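Local coordinates for protein dihydroxyacetone kinase (Citrobacter freundii, PDB 1UN8) that phosphorylates dihydroxyacetone at the expense of ATP, with a divalent metal ion as cofactor, working as a homodimer whose helical C-terminal barrel holds a tightly bound phospholipid, at residues Ser24-Leu32 and Arg39-Asn47. Numbering follows the deposited sequence.
Sequences SPWNNLARL and RIVVRRDLN
A30 and V42 form the hydrogen-bonded pair at the middle of an antiparallel beta hairpin. A30 N donates to V42 O and V42 N to A30 O, each at 2.8 Å, the second almost straight (175°). L32 N reaches I40 O at 3.0 Å, and just past this last direct bond a water bridges I40 N and L32 O. At the other end R44 N donates to N28 O from above the carbonyl plane.

The small methyl of A30 lets R44 run past it: A30 CB lies 3.7 Å from R44 CG. Bends at chi2 and chi3 then turn the arginine back across segment 24-32, where R44 NE makes a weak bond to N27 O (2.8 Å) and N27 ND2 lies over one face of the R44 guanidinium.

L32 and I40 lie side by side, their CB atoms 4.0 Å apart, and both pack on helix 88-98. The other face carries L29, R31 and V41, against helix 12-22; there R31 NH1 makes a salt bridge to D18 and a hydrogen bond to S14 OG, while R43 NH1, on the same face, makes a salt bridge to E167.

Strand 40-43 continues to strand 76-80, whereas R31 and L32 pair with a parallel strand of the second subunit. Backbone bonding thus gives the hairpin its register, apolar residues seat it between helices, and its outer edge extends the sheet across the dimer interface.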
# COMPACT_ATOMS: atom_id res chain seq x y z
N SER A 24 -16.52 3.25 -3.72
CA SER A 24 -17.20 3.37 -2.44
C SER A 24 -17.96 2.11 -2.01
O SER A 24 -18.94 1.72 -2.63
CB SER A 24 -18.17 4.54 -2.46
OG SER A 24 -18.93 4.57 -1.26
N PRO A 25 -17.53 1.46 -0.94
CA PRO A 25 -18.20 0.25 -0.47
C PRO A 25 -19.67 0.52 -0.12
O PRO A 25 -20.53 -0.29 -0.43
CB PRO A 25 -17.39 -0.13 0.78
CG PRO A 25 -16.06 0.46 0.53
CD PRO A 25 -16.39 1.80 -0.07
N TRP A 26 -19.93 1.64 0.55
CA TRP A 26 -21.29 1.99 0.96
C TRP A 26 -22.04 2.84 -0.07
O TRP A 26 -23.25 3.04 0.04
CB TRP A 26 -21.28 2.75 2.29
CG TRP A 26 -20.58 2.05 3.39
CD1 TRP A 26 -19.25 2.12 3.70
CD2 TRP A 26 -21.16 1.12 4.33
NE1 TRP A 26 -18.97 1.30 4.77
CE2 TRP A 26 -20.12 0.68 5.17
CE3 TRP A 26 -22.46 0.63 4.53
CZ2 TRP A 26 -20.33 -0.25 6.21
CZ3 TRP A 26 -22.67 -0.29 5.56
CH2 TRP A 26 -21.61 -0.72 6.38
N ASN A 27 -21.32 3.34 -1.07
CA ASN A 27 -21.96 4.17 -2.08
C ASN A 27 -22.65 5.33 -1.36
O ASN A 27 -23.75 5.76 -1.74
CB ASN A 27 -22.98 3.35 -2.88
CG ASN A 27 -23.54 4.12 -4.05
OD1 ASN A 27 -24.65 3.83 -4.52
ND2 ASN A 27 -22.79 5.10 -4.54
N ASN A 28 -21.99 5.84 -0.33
CA ASN A 28 -22.51 6.93 0.47
C ASN A 28 -21.73 8.21 0.26
O ASN A 28 -21.78 9.11 1.09
CB ASN A 28 -22.44 6.57 1.95
CG ASN A 28 -21.00 6.36 2.42
OD1 ASN A 28 -20.12 6.02 1.63
ND2 ASN A 28 -20.76 6.58 3.72
N LEU A 29 -21.01 8.30 -0.85
CA LEU A 29 -20.23 9.49 -1.13
C LEU A 29 -20.74 10.20 -2.36
O LEU A 29 -21.24 9.57 -3.29
CB LEU A 29 -18.76 9.11 -1.32
CG LEU A 29 -18.20 8.24 -0.18
CD1 LEU A 29 -16.85 7.66 -0.58
CD2 LEU A 29 -18.11 9.06 1.10
N ALA A 30 -20.62 11.52 -2.38
CA ALA A 30 -21.07 12.30 -3.51
C ALA A 30 -20.28 13.58 -3.63
O ALA A 30 -19.95 14.22 -2.62
CB ALA A 30 -22.56 12.62 -3.36
N ARG A 31 -19.95 13.97 -4.85
CA ARG A 31 -19.23 15.22 -5.03
C ARG A 31 -20.26 16.33 -4.86
O ARG A 31 -21.46 16.09 -5.00
CB ARG A 31 -18.59 15.29 -6.42
CG ARG A 31 -17.53 14.22 -6.64
CD ARG A 31 -16.64 14.50 -7.84
NE ARG A 31 -15.92 15.77 -7.74
CZ ARG A 31 -14.85 16.07 -8.46
NH1 ARG A 31 -14.38 15.19 -9.33
NH2 ARG A 31 -14.25 17.25 -8.32
N LEU A 32 -19.80 17.53 -4.54
CA LEU A 32 -20.68 18.66 -4.36
C LEU A 32 -20.53 19.56 -5.57
O LEU A 32 -19.41 19.97 -5.91
CB LEU A 32 -20.30 19.42 -3.09
CG LEU A 32 -21.23 20.57 -2.70
CD1 LEU A 32 -22.46 20.01 -2.03
CD2 LEU A 32 -20.51 21.53 -1.77
N ARG A 39 -13.10 21.42 -4.43
CA ARG A 39 -13.22 19.97 -4.46
C ARG A 39 -13.72 19.41 -3.13
O ARG A 39 -12.94 19.05 -2.25
CB ARG A 39 -11.86 19.36 -4.85
CG ARG A 39 -11.69 19.28 -6.37
CD ARG A 39 -10.24 19.27 -6.82
NE ARG A 39 -9.57 20.48 -6.35
CZ ARG A 39 -8.62 21.13 -7.02
NH1 ARG A 39 -8.22 20.71 -8.21
NH2 ARG A 39 -8.08 22.21 -6.48
N ILE A 40 -15.04 19.33 -3.02
CA ILE A 40 -15.69 18.84 -1.82
C ILE A 40 -16.44 17.53 -2.02
O ILE A 40 -17.20 17.37 -2.98
CB ILE A 40 -16.70 19.86 -1.29
CG1 ILE A 40 -16.03 21.24 -1.19
CG2 ILE A 40 -17.25 19.39 0.05
CD1 ILE A 40 -16.72 22.19 -0.20
N VAL A 41 -16.23 16.59 -1.11
CA VAL A 41 -16.91 15.32 -1.16
C VAL A 41 -17.77 15.32 0.07
O VAL A 41 -17.31 15.69 1.15
CB VAL A 41 -15.97 14.13 -1.09
CG1 VAL A 41 -16.78 12.84 -0.92
CG2 VAL A 41 -15.14 14.06 -2.35
N VAL A 42 -19.02 14.91 -0.09
CA VAL A 42 -19.93 14.89 1.04
C VAL A 42 -20.71 13.59 1.07
O VAL A 42 -20.80 12.89 0.07
CB VAL A 42 -20.92 16.07 0.95
CG1 VAL A 42 -22.03 15.75 -0.04
CG2 VAL A 42 -21.47 16.36 2.32
N ARG A 43 -21.27 13.27 2.23
CA ARG A 43 -22.04 12.05 2.37
C ARG A 43 -23.48 12.24 1.89
O ARG A 43 -24.02 13.34 1.98
CB ARG A 43 -22.03 11.59 3.82
CG ARG A 43 -22.41 12.67 4.79
CD ARG A 43 -22.12 12.24 6.22
NE ARG A 43 -23.01 11.18 6.68
CZ ARG A 43 -23.08 10.75 7.94
NH1 ARG A 43 -22.30 11.29 8.87
NH2 ARG A 43 -23.93 9.78 8.27
N ARG A 44 -24.07 11.17 1.38
CA ARG A 44 -25.44 11.20 0.89
C ARG A 44 -26.42 11.03 2.06
O ARG A 44 -27.62 11.25 1.94
CB ARG A 44 -25.63 10.10 -0.16
CG ARG A 44 -24.87 10.39 -1.44
CD ARG A 44 -24.16 9.16 -1.96
NE ARG A 44 -25.08 8.14 -2.46
CZ ARG A 44 -25.81 8.28 -3.56
NH1 ARG A 44 -25.74 9.40 -4.28
NH2 ARG A 44 -26.62 7.31 -3.95
N ASP A 45 -25.87 10.64 3.21
CA ASP A 45 -26.63 10.46 4.44
C ASP A 45 -26.80 11.78 5.16
O ASP A 45 -26.94 11.79 6.38
CB ASP A 45 -25.88 9.53 5.41
CG ASP A 45 -25.83 8.11 4.94
OD1 ASP A 45 -25.42 7.89 3.78
OD2 ASP A 45 -26.21 7.22 5.74
N LEU A 46 -26.79 12.88 4.43
CA LEU A 46 -26.91 14.17 5.10
C LEU A 46 -28.07 14.33 6.08
O LEU A 46 -29.23 14.40 5.68
CB LEU A 46 -26.98 15.30 4.07
CG LEU A 46 -25.70 16.12 3.99
CD1 LEU A 46 -25.99 17.44 3.30
CD2 LEU A 46 -25.16 16.38 5.39
N ASN A 47 -27.73 14.37 7.36
CA ASN A 47 -28.72 14.56 8.42
C ASN A 47 -28.36 15.80 9.22
O ASN A 47 -27.79 15.70 10.32
CB ASN A 47 -28.77 13.34 9.35
CG ASN A 47 -29.71 13.56 10.54
OD1 ASN A 47 -30.49 14.52 10.57
ND2 ASN A 47 -29.64 12.66 11.52
O HOH W 1 -17.02 20.22 -4.76